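Local coordinates for pesticidal crystal protein Cry2Aa (Bacillus thuringiensis serovar kurstaki, PDB 1I5P), which binds midgut epithelial cells of dipteran and lepidopteran larvae and promotes their colloid-osmotic lysis, acting as an insecticidal delta-endotoxin, at residues Q103-D108 and Q167-L172; W377-T382 and R412-Y417; Q394-Q399 and R461-S466. One frame throughout, in Å; residues are numbered along the deposited sequence.

Contact 1. Residues Q103-D108 and Q167-L172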
ATOM      1  N   GLN A 103      -0.499  -2.451  24.689  1.00 22.82           N
ATOM      2  CA  GLN A 103      -1.809  -2.823  25.215  1.00 25.97           C
ATOM      3  C   GLN A 103      -1.802  -4.328  25.434  1.00 25.96           C
ATOM      4  O   GLN A 103      -1.185  -5.074  24.679  1.00 26.39           O
ATOM      5  CB  GLN A 103      -2.939  -2.473  24.235  1.00 28.53           C
ATOM      6  CG  GLN A 103      -3.066  -0.998  23.862  1.00 29.80           C
ATOM      7  CD  GLN A 103      -4.309  -0.705  23.023  1.00 31.87           C
ATOM      8  OE1 GLN A 103      -4.374   0.308  22.321  1.00 31.01           O
ATOM      9  NE2 GLN A 103      -5.307  -1.586  23.106  1.00 29.68           N
ATOM     10  N   ARG A 104      -2.493  -4.773  26.472  1.00 26.52           N
ATOM     11  CA  ARG A 104      -2.555  -6.190  26.780  1.00 27.65           C
ATOM     12  C   ARG A 104      -3.982  -6.650  27.012  1.00 26.42           C
ATOM     13  O   ARG A 104      -4.810  -5.901  27.524  1.00 27.14           O
ATOM     14  CB  ARG A 104      -1.717  -6.496  28.022  1.00 30.58           C
ATOM     15  CG  ARG A 104      -0.226  -6.582  27.757  1.00 37.69           C
ATOM     16  CD  ARG A 104       0.289  -7.944  28.192  1.00 43.10           C
ATOM     17  NE  ARG A 104      -0.502  -9.009  27.581  1.00 47.82           N
ATOM     18  CZ  ARG A 104      -0.922 -10.095  28.222  1.00 48.59           C
ATOM     19  NH1 ARG A 104      -0.627 -10.271  29.503  1.00 48.58           N
ATOM     20  NH2 ARG A 104      -1.648 -11.003  27.581  1.00 46.15           N
ATOM     21  N   LEU A 105      -4.269  -7.884  26.618  1.00 24.87           N
ATOM     22  CA  LEU A 105      -5.596  -8.445  26.821  1.00 24.61           C
ATOM     23  C   LEU A 105      -5.663  -8.870  28.277  1.00 25.85           C
ATOM     24  O   LEU A 105      -4.625  -9.123  28.891  1.00 25.70           O
ATOM     25  CB  LEU A 105      -5.791  -9.693  25.960  1.00 23.55           C
ATOM     26  CG  LEU A 105      -5.828  -9.576  24.441  1.00 22.58           C
ATOM     27  CD1 LEU A 105      -5.975 -10.971  23.840  1.00 21.25           C
ATOM     28  CD2 LEU A 105      -6.984  -8.686  24.022  1.00 19.90           C
ATOM     29  N   ASN A 106      -6.861  -8.946  28.843  1.00 24.41           N
ATOM     30  CA  ASN A 106      -6.949  -9.410  30.217  1.00 25.98           C
ATOM     31  C   ASN A 106      -6.810 -10.927  30.132  1.00 26.68           C
ATOM     32  O   ASN A 106      -6.854 -11.500  29.038  1.00 25.47           O
ATOM     33  CB  ASN A 106      -8.281  -9.014  30.859  1.00 23.41           C
ATOM     34  CG  ASN A 106      -9.474  -9.608  30.153  1.00 25.00           C
ATOM     35  OD1 ASN A 106      -9.338 -10.333  29.166  1.00 25.41           O
ATOM     36  ND2 ASN A 106     -10.664  -9.305  30.658  1.00 26.09           N
ATOM     37  N   THR A 107      -6.642 -11.579  31.275  1.00 27.57           N
ATOM     38  CA  THR A 107      -6.460 -13.024  31.303  1.00 29.40           C
ATOM     39  C   THR A 107      -7.607 -13.826  30.683  1.00 28.75           C
ATOM     40  O   THR A 107      -7.369 -14.844  30.034  1.00 25.70           O
ATOM     41  CB  THR A 107      -6.222 -13.511  32.746  1.00 32.06           C
ATOM     42  OG1 THR A 107      -5.574 -14.788  32.718  1.00 35.79           O
ATOM     43  CG2 THR A 107      -7.540 -13.630  33.495  1.00 33.36           C
ATOM     44  N   ASP A 108      -8.843 -13.375  30.880  1.00 28.59           N
ATOM     45  CA  ASP A 108     -10.010 -14.076  30.338  1.00 28.74           C
ATOM     46  C   ASP A 108     -10.055 -14.070  28.810  1.00 26.02           C
ATOM     47  O   ASP A 108     -10.276 -15.106  28.189  1.00 25.50           O
ATOM     48  CB  ASP A 108     -11.305 -13.460  30.882  1.00 33.16           C
ATOM     49  CG  ASP A 108     -11.589 -13.862  32.322  1.00 40.28           C
ATOM     50  OD1 ASP A 108     -12.537 -13.303  32.916  1.00 42.78           O
ATOM     51  OD2 ASP A 108     -10.870 -14.738  32.854  1.00 42.35           O
ATOM     52  N   GLN A 167     -15.015  -6.176  22.762  1.00 19.96           N
ATOM     53  CA  GLN A 167     -15.059  -4.772  23.133  1.00 22.29           C
ATOM     54  C   GLN A 167     -13.968  -4.533  24.168  1.00 21.95           C
ATOM     55  O   GLN A 167     -13.777  -5.342  25.077  1.00 23.48           O
ATOM     56  CB  GLN A 167     -16.429  -4.423  23.717  1.00 27.49           C
ATOM     57  CG  GLN A 167     -17.101  -3.255  23.017  1.00 35.06           C
ATOM     58  CD  GLN A 167     -18.493  -3.604  22.512  1.00 40.97           C
ATOM     59  OE1 GLN A 167     -19.499  -3.237  23.122  1.00 41.94           O
ATOM     60  NE2 GLN A 167     -18.554  -4.323  21.394  1.00 42.92           N
ATOM     61  N   GLY A 168     -13.257  -3.421  24.023  1.00 20.79           N
ATOM     62  CA  GLY A 168     -12.177  -3.110  24.938  1.00 18.23           C
ATOM     63  C   GLY A 168     -10.830  -3.470  24.335  1.00 18.44           C
ATOM     64  O   GLY A 168      -9.801  -2.901  24.700  1.00 17.86           O
ATOM     65  N   TYR A 169     -10.827  -4.412  23.398  1.00 18.14           N
ATOM     66  CA  TYR A 169      -9.582  -4.828  22.763  1.00 18.51           C
ATOM     67  C   TYR A 169      -9.722  -4.968  21.258  1.00 17.49           C
ATOM     68  O   TYR A 169      -8.973  -5.718  20.637  1.00 17.61           O
ATOM     69  CB  TYR A 169      -9.129  -6.170  23.325  1.00 19.38           C
ATOM     70  CG  TYR A 169      -9.269  -6.297  24.817  1.00 20.88           C
ATOM     71  CD1 TYR A 169     -10.409  -6.873  25.378  1.00 22.05           C
ATOM     72  CD2 TYR A 169      -8.264  -5.854  25.672  1.00 21.52           C
ATOM     73  CE1 TYR A 169     -10.541  -7.007  26.756  1.00 24.63           C
ATOM     74  CE2 TYR A 169      -8.390  -5.979  27.056  1.00 23.88           C
ATOM     75  CZ  TYR A 169      -9.528  -6.559  27.587  1.00 21.33           C
ATOM     76  OH  TYR A 169      -9.663  -6.700  28.947  1.00 26.75           O
ATOM     77  N   GLN A 170     -10.666  -4.247  20.666  1.00 16.72           N
ATOM     78  CA  GLN A 170     -10.883  -4.360  19.227  1.00 16.36           C
ATOM     79  C   GLN A 170      -9.667  -4.016  18.376  1.00 14.99           C
ATOM     80  O   GLN A 170      -9.377  -4.724  17.414  1.00 16.16           O
ATOM     81  CB  GLN A 170     -12.081  -3.510  18.799  1.00 17.60           C
ATOM     82  CG  GLN A 170     -13.348  -3.802  19.596  1.00 21.01           C
ATOM     83  CD  GLN A 170     -14.606  -3.378  18.873  1.00 23.37           C
ATOM     84  OE1 GLN A 170     -14.699  -2.259  18.367  1.00 29.72           O
ATOM     85  NE2 GLN A 170     -15.590  -4.273  18.821  1.00 24.12           N
ATOM     86  N   LEU A 171      -8.949  -2.951  18.721  1.00 13.61           N
ATOM     87  CA  LEU A 171      -7.771  -2.578  17.938  1.00 14.19           C
ATOM     88  C   LEU A 171      -6.643  -3.579  18.147  1.00 14.69           C
ATOM     89  O   LEU A 171      -5.943  -3.952  17.205  1.00 13.03           O
ATOM     90  CB  LEU A 171      -7.270  -1.182  18.317  1.00 13.40           C
ATOM     91  CG  LEU A 171      -6.083  -0.681  17.480  1.00 14.10           C
ATOM     92  CD1 LEU A 171      -6.574  -0.303  16.071  1.00 10.24           C
ATOM     93  CD2 LEU A 171      -5.443   0.525  18.153  1.00 12.00           C
ATOM     94  N   LEU A 172      -6.465  -4.007  19.390  1.00 13.66           N
ATOM     95  CA  LEU A 172      -5.417  -4.961  19.716  1.00 13.72           C
ATOM     96  C   LEU A 172      -5.613  -6.300  19.013  1.00 14.15           C
ATOM     97  O   LEU A 172      -4.645  -6.958  18.631  1.00 12.79           O
ATOM     98  CB  LEU A 172      -5.366  -5.172  21.232  1.00 18.22           C
ATOM     99  CG  LEU A 172      -4.304  -6.145  21.750  1.00 19.67           C
ATOM    100  CD1 LEU A 172      -2.976  -5.874  21.055  1.00 18.13           C
ATOM    101  CD2 LEU A 172      -4.166  -5.991  23.263  1.00 23.87           C
TER
HETATM  102  O   HOH W   1      -7.541  -2.388  21.704  1.00 12.60           O
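The extended backbone of Gln-103 to Asn-106 passes the residues leading into helix 170-193, its alpha carbons nearest at Leu-105 and Tyr-169, 6.7 Å apart. Tyr-169 CB and CG meet the CD2 branch of Leu-105, with CB and CD2 3.4 Å apart; farther along the ring, CE2 lies 3.6 Å from the carbonyl O of Arg-104. The phenol OH ends against the amide of Asn-106, 3.2 Å from its CG, with the amide and ring planes turned 44° apart. ND2 is badly angled for a hydrogen bond to that hydroxyl. Asn-106 is the N-cap of helix 107-135, and its OD1 hydrogen-bonds Thr-109 OG1. Leu-172, its CG anti to the backbone N (chi1 -180°), brings CD2 to 3.4 Å from Gln-103 O and 4.0 Å from Leu-105 CD2. Both leucines also touch helix 88-101, so the contact is part of the helix packing of the N-terminal helical bundle. The extended Gln-103 side chain slides past Leu-172 in the opposite direction, and NE2 donates to a water 2.8 Å away. Direct contact is thus mainly van der Waals; the water is the polar link between Gln-103 NE2 and Leu-172 N, and through it the backbone N-H of Leu-172 gains an acceptor.

Contact 2. Residues W377-T382 and R412-Y417; sequences WLDSGT and RGNSNY
Ser-415 lays its CB over one face of the Trp-377 indole, 3.7 Å from the centroid of the five-membered ring, a CH-pi contact displaced toward the rim. The same indole turns its edge to the carbonyl oxygens of Arg-412 and Gly-413, CD1 lying 3.6 Å from Arg-412 O. The Asp-379 carboxylate, swung beside its own backbone N (chi1 -68°), brings OD2 to Asn-414 N at 2.7 Å, the donor standing 45° out of the carboxylate plane; OD1 accepts from Ser-280 N. That carboxylate and the amide of Asn-414 are turned 78° apart, and one water joins OD1 to Asn-414 ND2. Leu-378 and Asn-416 cross at about a right angle, Leu-378 CD1 lying 3.4 Å from ND2, whose protein partner is Ser-376 OG. A second water accepts from ND2 and Leu-378 N; a third accepts from Asp-379 N and lies 2.6 Å from Arg-412 O and 2.8 Å from Asn-414 O. Waters thus bridge the segments beyond Trp-377 and Ser-415, whose alpha carbons are 4.6 Å apart against 5.8 Å for Asp-379 and Gly-413. In this sheet of the beta-prism middle domain, strand 373-377, which ends at Trp-377, lies between edge strand 415-416 and strand 397-400, while Leu-378 packs on strand 462-469.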
ATOM      1  N   TRP A 377      17.616   5.597   5.220  1.00 12.55           N
ATOM      2  CA  TRP A 377      18.054   5.831   6.599  1.00 13.63           C
ATOM      3  C   TRP A 377      17.632   7.273   6.871  1.00 13.83           C
ATOM      4  O   TRP A 377      18.117   8.197   6.222  1.00 12.55           O
ATOM      5  CB  TRP A 377      19.573   5.701   6.725  1.00 15.98           C
ATOM      6  CG  TRP A 377      20.070   4.296   6.583  1.00 16.65           C
ATOM      7  CD1 TRP A 377      20.350   3.419   7.589  1.00 19.53           C
ATOM      8  CD2 TRP A 377      20.332   3.602   5.359  1.00 16.67           C
ATOM      9  NE1 TRP A 377      20.774   2.221   7.069  1.00 18.86           N
ATOM     10  CE2 TRP A 377      20.771   2.305   5.704  1.00 19.46           C
ATOM     11  CE3 TRP A 377      20.236   3.950   4.005  1.00 18.09           C
ATOM     12  CZ2 TRP A 377      21.117   1.352   4.739  1.00 19.59           C
ATOM     13  CZ3 TRP A 377      20.580   3.004   3.045  1.00 14.44           C
ATOM     14  CH2 TRP A 377      21.014   1.719   3.419  1.00 20.12           C
ATOM     15  N   LEU A 378      16.732   7.466   7.829  1.00 13.61           N
ATOM     16  CA  LEU A 378      16.220   8.797   8.118  1.00 14.42           C
ATOM     17  C   LEU A 378      16.368   9.253   9.565  1.00 14.21           C
ATOM     18  O   LEU A 378      15.956  10.362   9.919  1.00 13.33           O
ATOM     19  CB  LEU A 378      14.743   8.840   7.737  1.00 14.44           C
ATOM     20  CG  LEU A 378      14.412   8.290   6.345  1.00 16.15           C
ATOM     21  CD1 LEU A 378      12.917   8.006   6.238  1.00 14.33           C
ATOM     22  CD2 LEU A 378      14.857   9.294   5.288  1.00 15.86           C
ATOM     23  N   ASP A 379      16.951   8.399  10.395  1.00 15.14           N
ATOM     24  CA  ASP A 379      17.126   8.703  11.812  1.00 16.85           C
ATOM     25  C   ASP A 379      18.102   9.841  12.082  1.00 18.57           C
ATOM     26  O   ASP A 379      18.986  10.134  11.272  1.00 18.00           O
ATOM     27  CB  ASP A 379      17.611   7.459  12.568  1.00 15.97           C
ATOM     28  CG  ASP A 379      16.561   6.358  12.635  1.00 16.39           C
ATOM     29  OD1 ASP A 379      15.419   6.574  12.170  1.00 16.26           O
ATOM     30  OD2 ASP A 379      16.878   5.275  13.166  1.00 16.75           O
ATOM     31  N   SER A 380      17.918  10.481  13.233  1.00 17.87           N
ATOM     32  CA  SER A 380      18.789  11.555  13.686  1.00 20.28           C
ATOM     33  C   SER A 380      19.263  11.101  15.059  1.00 21.33           C
ATOM     34  O   SER A 380      18.708  10.158  15.626  1.00 22.58           O
ATOM     35  CB  SER A 380      18.019  12.867  13.832  1.00 19.59           C
ATOM     36  OG  SER A 380      17.144  12.804  14.945  1.00 21.94           O
ATOM     37  N   GLY A 381      20.274  11.773  15.596  1.00 21.68           N
ATOM     38  CA  GLY A 381      20.775  11.408  16.904  1.00 21.27           C
ATOM     39  C   GLY A 381      21.934  12.262  17.388  1.00 23.90           C
ATOM     40  O   GLY A 381      22.440  13.135  16.674  1.00 20.21           O
ATOM     41  N   THR A 382      22.358  12.010  18.619  1.00 23.61           N
ATOM     42  CA  THR A 382      23.463  12.757  19.186  1.00 25.53           C
ATOM     43  C   THR A 382      24.473  11.816  19.807  1.00 25.09           C
ATOM     44  O   THR A 382      24.116  10.960  20.614  1.00 24.40           O
ATOM     45  CB  THR A 382      22.984  13.739  20.275  1.00 26.77           C
ATOM     46  OG1 THR A 382      22.007  14.630  19.724  1.00 27.64           O
ATOM     47  CG2 THR A 382      24.157  14.554  20.810  1.00 27.15           C
ATOM     48  N   ARG A 412      23.127   5.002   9.201  1.00 22.32           N
ATOM     49  CA  ARG A 412      23.151   4.475  10.558  1.00 21.05           C
ATOM     50  C   ARG A 412      21.741   4.556  11.125  1.00 20.02           C
ATOM     51  O   ARG A 412      20.890   5.267  10.588  1.00 19.69           O
ATOM     52  CB  ARG A 412      24.139   5.257  11.437  1.00 19.96           C
ATOM     53  CG  ARG A 412      23.925   6.758  11.485  1.00 20.08           C
ATOM     54  CD  ARG A 412      25.016   7.440  12.322  1.00 21.30           C
ATOM     55  NE  ARG A 412      24.985   7.034  13.729  1.00 19.98           N
ATOM     56  CZ  ARG A 412      25.729   7.584  14.687  1.00 19.80           C
ATOM     57  NH1 ARG A 412      26.570   8.566  14.396  1.00 18.56           N
ATOM     58  NH2 ARG A 412      25.623   7.160  15.941  1.00 21.84           N
ATOM     59  N   GLY A 413      21.497   3.824  12.206  1.00 18.44           N
ATOM     60  CA  GLY A 413      20.178   3.814  12.811  1.00 18.71           C
ATOM     61  C   GLY A 413      19.278   2.867  12.041  1.00 17.95           C
ATOM     62  O   GLY A 413      19.770   2.075  11.238  1.00 16.34           O
ATOM     63  N   ASN A 414      17.971   2.934  12.268  1.00 18.90           N
ATOM     64  CA  ASN A 414      17.052   2.047  11.553  1.00 18.37           C
ATOM     65  C   ASN A 414      16.992   2.377  10.072  1.00 18.64           C
ATOM     66  O   ASN A 414      16.950   3.547   9.691  1.00 19.61           O
ATOM     67  CB  ASN A 414      15.626   2.165  12.097  1.00 18.86           C
ATOM     68  CG  ASN A 414      15.491   1.708  13.531  1.00 20.97           C
ATOM     69  OD1 ASN A 414      16.086   0.720  13.941  1.00 18.91           O
ATOM     70  ND2 ASN A 414      14.676   2.425  14.296  1.00 21.07           N
ATOM     71  N   SER A 415      16.984   1.346   9.238  1.00 17.71           N
ATOM     72  CA  SER A 415      16.858   1.555   7.803  1.00 17.40           C
ATOM     73  C   SER A 415      15.421   1.156   7.496  1.00 16.50           C
ATOM     74  O   SER A 415      14.857   0.277   8.153  1.00 14.09           O
ATOM     75  CB  SER A 415      17.831   0.673   7.011  1.00 18.13           C
ATOM     76  OG  SER A 415      17.330  -0.640   6.857  1.00 20.74           O
ATOM     77  N   ASN A 416      14.825   1.814   6.509  1.00 13.95           N
ATOM     78  CA  ASN A 416      13.450   1.535   6.134  1.00 13.55           C
ATOM     79  C   ASN A 416      13.417   0.757   4.833  1.00 12.93           C
ATOM     80  O   ASN A 416      13.953   1.190   3.819  1.00 11.49           O
ATOM     81  CB  ASN A 416      12.689   2.852   6.017  1.00 12.92           C
ATOM     82  CG  ASN A 416      12.904   3.736   7.228  1.00 15.91           C
ATOM     83  OD1 ASN A 416      12.422   3.428   8.324  1.00 17.86           O
ATOM     84  ND2 ASN A 416      13.645   4.831   7.050  1.00 14.46           N
ATOM     85  N   TYR A 417      12.772  -0.401   4.878  1.00 13.74           N
ATOM     86  CA  TYR A 417      12.691  -1.272   3.716  1.00 12.44           C
ATOM     87  C   TYR A 417      11.662  -2.367   3.969  1.00 12.22           C
ATOM     88  O   TYR A 417      11.491  -2.809   5.103  1.00 10.83           O
ATOM     89  CB  TYR A 417      14.063  -1.912   3.477  1.00 13.84           C
ATOM     90  CG  TYR A 417      14.049  -3.087   2.530  1.00 14.38           C
ATOM     91  CD1 TYR A 417      14.032  -2.889   1.152  1.00 16.20           C
ATOM     92  CD2 TYR A 417      14.010  -4.402   3.011  1.00 17.98           C
ATOM     93  CE1 TYR A 417      13.973  -3.960   0.271  1.00 18.49           C
ATOM     94  CE2 TYR A 417      13.949  -5.485   2.136  1.00 18.76           C
ATOM     95  CZ  TYR A 417      13.928  -5.254   0.768  1.00 20.23           C
ATOM     96  OH  TYR A 417      13.825  -6.313  -0.105  1.00 22.27           O
TER
HETATM   97  O   HOH W   2      15.222   5.690   9.369  1.00 12.99           O
HETATM   98  O   HOH W   3      18.429   5.909  10.011  1.00 11.88           O
HETATM   99  O   HOH W   4      13.724   4.683  12.717  1.00 17.94           O

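Contact 3. Residues Q394-Q399 and R461-S466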
ATOM      1  N   GLN A 394      22.385  13.730  11.292  1.00 20.21           N
ATOM      2  CA  GLN A 394      21.220  13.379  10.499  1.00 19.21           C
ATOM      3  C   GLN A 394      21.752  12.323   9.531  1.00 18.23           C
ATOM      4  O   GLN A 394      22.966  12.113   9.445  1.00 16.39           O
ATOM      5  CB  GLN A 394      20.689  14.601   9.739  1.00 18.19           C
ATOM      6  CG  GLN A 394      19.545  15.317  10.453  1.00 14.75           C
ATOM      7  CD  GLN A 394      19.033  16.517   9.678  1.00 16.73           C
ATOM      8  OE1 GLN A 394      19.544  17.625   9.820  1.00 18.05           O
ATOM      9  NE2 GLN A 394      18.020  16.299   8.847  1.00 12.83           N
ATOM     10  N   THR A 395      20.858  11.636   8.831  1.00 18.09           N
ATOM     11  CA  THR A 395      21.268  10.619   7.867  1.00 17.29           C
ATOM     12  C   THR A 395      20.746  11.042   6.495  1.00 18.78           C
ATOM     13  O   THR A 395      21.495  11.565   5.672  1.00 19.42           O
ATOM     14  CB  THR A 395      20.703   9.221   8.235  1.00 17.45           C
ATOM     15  OG1 THR A 395      19.353   9.351   8.696  1.00 14.41           O
ATOM     16  CG2 THR A 395      21.554   8.565   9.322  1.00 17.21           C
ATOM     17  N   GLU A 396      19.455  10.834   6.269  1.00 16.26           N
ATOM     18  CA  GLU A 396      18.825  11.208   5.014  1.00 17.27           C
ATOM     19  C   GLU A 396      19.579  10.554   3.862  1.00 16.92           C
ATOM     20  O   GLU A 396      20.038  11.238   2.945  1.00 14.31           O
ATOM     21  CB  GLU A 396      18.847  12.732   4.845  1.00 17.54           C
ATOM     22  CG  GLU A 396      18.539  13.538   6.111  1.00 19.14           C
ATOM     23  CD  GLU A 396      17.135  13.309   6.662  1.00 19.02           C
ATOM     24  OE1 GLU A 396      16.277  12.772   5.933  1.00 23.67           O
ATOM     25  OE2 GLU A 396      16.886  13.682   7.826  1.00 19.75           O
ATOM     26  N   SER A 397      19.702   9.229   3.918  1.00 17.29           N
ATOM     27  CA  SER A 397      20.422   8.474   2.898  1.00 19.29           C
ATOM     28  C   SER A 397      19.524   7.453   2.215  1.00 18.07           C
ATOM     29  O   SER A 397      18.515   7.021   2.777  1.00 18.97           O
ATOM     30  CB  SER A 397      21.626   7.772   3.535  1.00 20.45           C
ATOM     31  OG  SER A 397      22.272   6.920   2.612  1.00 25.83           O
ATOM     32  N   PHE A 398      19.892   7.065   1.000  1.00 17.36           N
ATOM     33  CA  PHE A 398      19.100   6.106   0.249  1.00 18.48           C
ATOM     34  C   PHE A 398      19.988   5.141  -0.521  1.00 20.35           C
ATOM     35  O   PHE A 398      21.103   5.483  -0.920  1.00 19.09           O
ATOM     36  CB  PHE A 398      18.156   6.840  -0.713  1.00 18.44           C
ATOM     37  CG  PHE A 398      17.266   7.853  -0.043  1.00 20.46           C
ATOM     38  CD1 PHE A 398      17.748   9.120   0.273  1.00 20.79           C
ATOM     39  CD2 PHE A 398      15.955   7.529   0.310  1.00 18.97           C
ATOM     40  CE1 PHE A 398      16.938  10.053   0.928  1.00 20.34           C
ATOM     41  CE2 PHE A 398      15.141   8.456   0.966  1.00 17.08           C
ATOM     42  CZ  PHE A 398      15.635   9.717   1.276  1.00 18.18           C
ATOM     43  N   GLN A 399      19.483   3.931  -0.723  1.00 19.40           N
ATOM     44  CA  GLN A 399      20.233   2.907  -1.429  1.00 17.36           C
ATOM     45  C   GLN A 399      19.332   2.247  -2.468  1.00 14.92           C
ATOM     46  O   GLN A 399      18.143   2.027  -2.228  1.00 11.96           O
ATOM     47  CB  GLN A 399      20.752   1.883  -0.420  1.00 18.98           C
ATOM     48  CG  GLN A 399      21.597   0.771  -0.987  1.00 21.76           C
ATOM     49  CD  GLN A 399      22.248  -0.036   0.117  1.00 25.40           C
ATOM     50  OE1 GLN A 399      23.098   0.473   0.851  1.00 25.28           O
ATOM     51  NE2 GLN A 399      21.844  -1.292   0.252  1.00 24.75           N
ATOM     52  N   ARG A 461      15.670  23.024   8.842  1.00 24.01           N
ATOM     53  CA  ARG A 461      16.007  21.617   8.702  1.00 22.98           C
ATOM     54  C   ARG A 461      15.032  20.899   7.781  1.00 21.41           C
ATOM     55  O   ARG A 461      13.878  21.296   7.643  1.00 19.86           O
ATOM     56  CB  ARG A 461      15.989  20.937  10.073  1.00 22.04           C
ATOM     57  CG  ARG A 461      17.085  21.395  11.031  1.00 23.09           C
ATOM     58  CD  ARG A 461      18.424  20.802  10.652  1.00 21.50           C
ATOM     59  NE  ARG A 461      19.456  21.072  11.650  1.00 25.72           N
ATOM     60  CZ  ARG A 461      20.089  22.230  11.790  1.00 23.95           C
ATOM     61  NH1 ARG A 461      19.806  23.250  10.992  1.00 24.12           N
ATOM     62  NH2 ARG A 461      21.015  22.363  12.728  1.00 26.81           N
ATOM     63  N   ALA A 462      15.518  19.838   7.146  1.00 21.65           N
ATOM     64  CA  ALA A 462      14.701  19.028   6.257  1.00 20.11           C
ATOM     65  C   ALA A 462      14.815  17.581   6.718  1.00 18.48           C
ATOM     66  O   ALA A 462      15.912  17.037   6.785  1.00 19.34           O
ATOM     67  CB  ALA A 462      15.187  19.160   4.819  1.00 18.94           C
ATOM     68  N   TYR A 463      13.682  16.975   7.054  1.00 16.80           N
ATOM     69  CA  TYR A 463      13.647  15.585   7.487  1.00 13.81           C
ATOM     70  C   TYR A 463      12.833  14.823   6.449  1.00 13.25           C
ATOM     71  O   TYR A 463      11.624  15.005   6.336  1.00 12.66           O
ATOM     72  CB  TYR A 463      13.017  15.483   8.877  1.00 14.85           C
ATOM     73  CG  TYR A 463      13.797  16.257   9.920  1.00 13.21           C
ATOM     74  CD1 TYR A 463      13.324  17.471  10.424  1.00 14.50           C
ATOM     75  CD2 TYR A 463      15.027  15.788  10.376  1.00 14.72           C
ATOM     76  CE1 TYR A 463      14.066  18.201  11.364  1.00 16.34           C
ATOM     77  CE2 TYR A 463      15.777  16.504  11.309  1.00 14.48           C
ATOM     78  CZ  TYR A 463      15.293  17.706  11.801  1.00 16.66           C
ATOM     79  OH  TYR A 463      16.050  18.395  12.724  1.00 16.69           O
ATOM     80  N   LEU A 464      13.515  13.972   5.691  1.00 13.54           N
ATOM     81  CA  LEU A 464      12.896  13.221   4.610  1.00 14.65           C
ATOM     82  C   LEU A 464      12.037  12.033   5.002  1.00 15.37           C
ATOM     83  O   LEU A 464      12.220  11.418   6.058  1.00 14.59           O
ATOM     84  CB  LEU A 464      13.971  12.771   3.620  1.00 14.06           C
ATOM     85  CG  LEU A 464      14.920  13.892   3.191  1.00 17.13           C
ATOM     86  CD1 LEU A 464      15.868  13.383   2.123  1.00 13.16           C
ATOM     87  CD2 LEU A 464      14.117  15.080   2.677  1.00 15.57           C
ATOM     88  N   VAL A 465      11.098  11.729   4.114  1.00 13.83           N
ATOM     89  CA  VAL A 465      10.156  10.636   4.273  1.00 13.88           C
ATOM     90  C   VAL A 465      10.243   9.761   3.027  1.00 15.97           C
ATOM     91  O   VAL A 465      10.142  10.261   1.903  1.00 15.68           O
ATOM     92  CB  VAL A 465       8.712  11.186   4.397  1.00 16.36           C
ATOM     93  CG1 VAL A 465       7.693  10.047   4.338  1.00 15.83           C
ATOM     94  CG2 VAL A 465       8.574  11.988   5.692  1.00 13.77           C
ATOM     95  N   SER A 466      10.450   8.461   3.212  1.00 16.52           N
ATOM     96  CA  SER A 466      10.505   7.562   2.066  1.00 16.05           C
ATOM     97  C   SER A 466       9.122   6.928   1.879  1.00 15.70           C
ATOM     98  O   SER A 466       8.467   6.535   2.847  1.00 13.17           O
ATOM     99  CB  SER A 466      11.591   6.489   2.254  1.00 13.26           C
ATOM    100  OG  SER A 466      11.446   5.782   3.469  1.00 16.21           O
TER
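Glu-396 reaches from just before strand 397-400 toward the backbone of strand 462-469. Its CB lies 4.1 Å from Leu-464 CD1. CG stands beside the backbone N (chi1 -41°), and a second bend at chi2 (-63°) folds the chain so that CD arrives next to the strand, 3.8 Å from Leu-464 N. At the tip the two oxygens divide their work. OE1 accepts from Leu-464 N at 3.0 Å, the N-H approaching from above the carboxylate plane, and also rests against CB and CG of that leucine. OE2 accepts from Gln-394 NE2, 3.0 Å away and on the anti side but tilted out of the carboxylate plane, in a bond of 158°. The same NE2 makes a weak bond to Ala-462 O, so the glutamine amide links the carboxylate to the strand; Gln-394 OE1 accepts from Leu-335 N. The Tyr-463 and Gln-394 side chains cross at about a right angle, CE2 of the ring 3.3 Å from NE2. Farther along, Leu-464 CD1 meets the edge of the Phe-398 ring in its plane, 3.7 Å from CE1. The buried carboxylate is thus held by two N-H groups, one from each segment. Glu-396 and Ser-397 face Trp-377 as a G1 beta bulge, and the two segments belong to two antiparallel sheets whose facing side chains pack together, consistent with the beta prism of the middle domain of three-domain Cry toxins.

How the contacts relate
From the N terminus, contact 1 comes first: it closes a largely helical excursion of 58 residues within the N-terminal helical bundle, bringing the linker before helix 107-135 against the residues leading into helix 170-193. It is complete before the other two begin. Contacts 2 and 3 belong to the middle domain and cross along the chain, in the order 377-382, 394-399, 412-417, 461-466. Their centres are 8 Å apart, and they touch where Asp-379 O meets Thr-395 OG1 at 2.7 Å, a probable hydrogen bond. Contact 2 closes 29 residues and brings edge strand 415-416 against the end of strand 373-377; contact 3 closes 61 and ties that sheet to strand 462-469 of another. Contact 1 lies apart, its nearest atoms about 19 Å from contact 2.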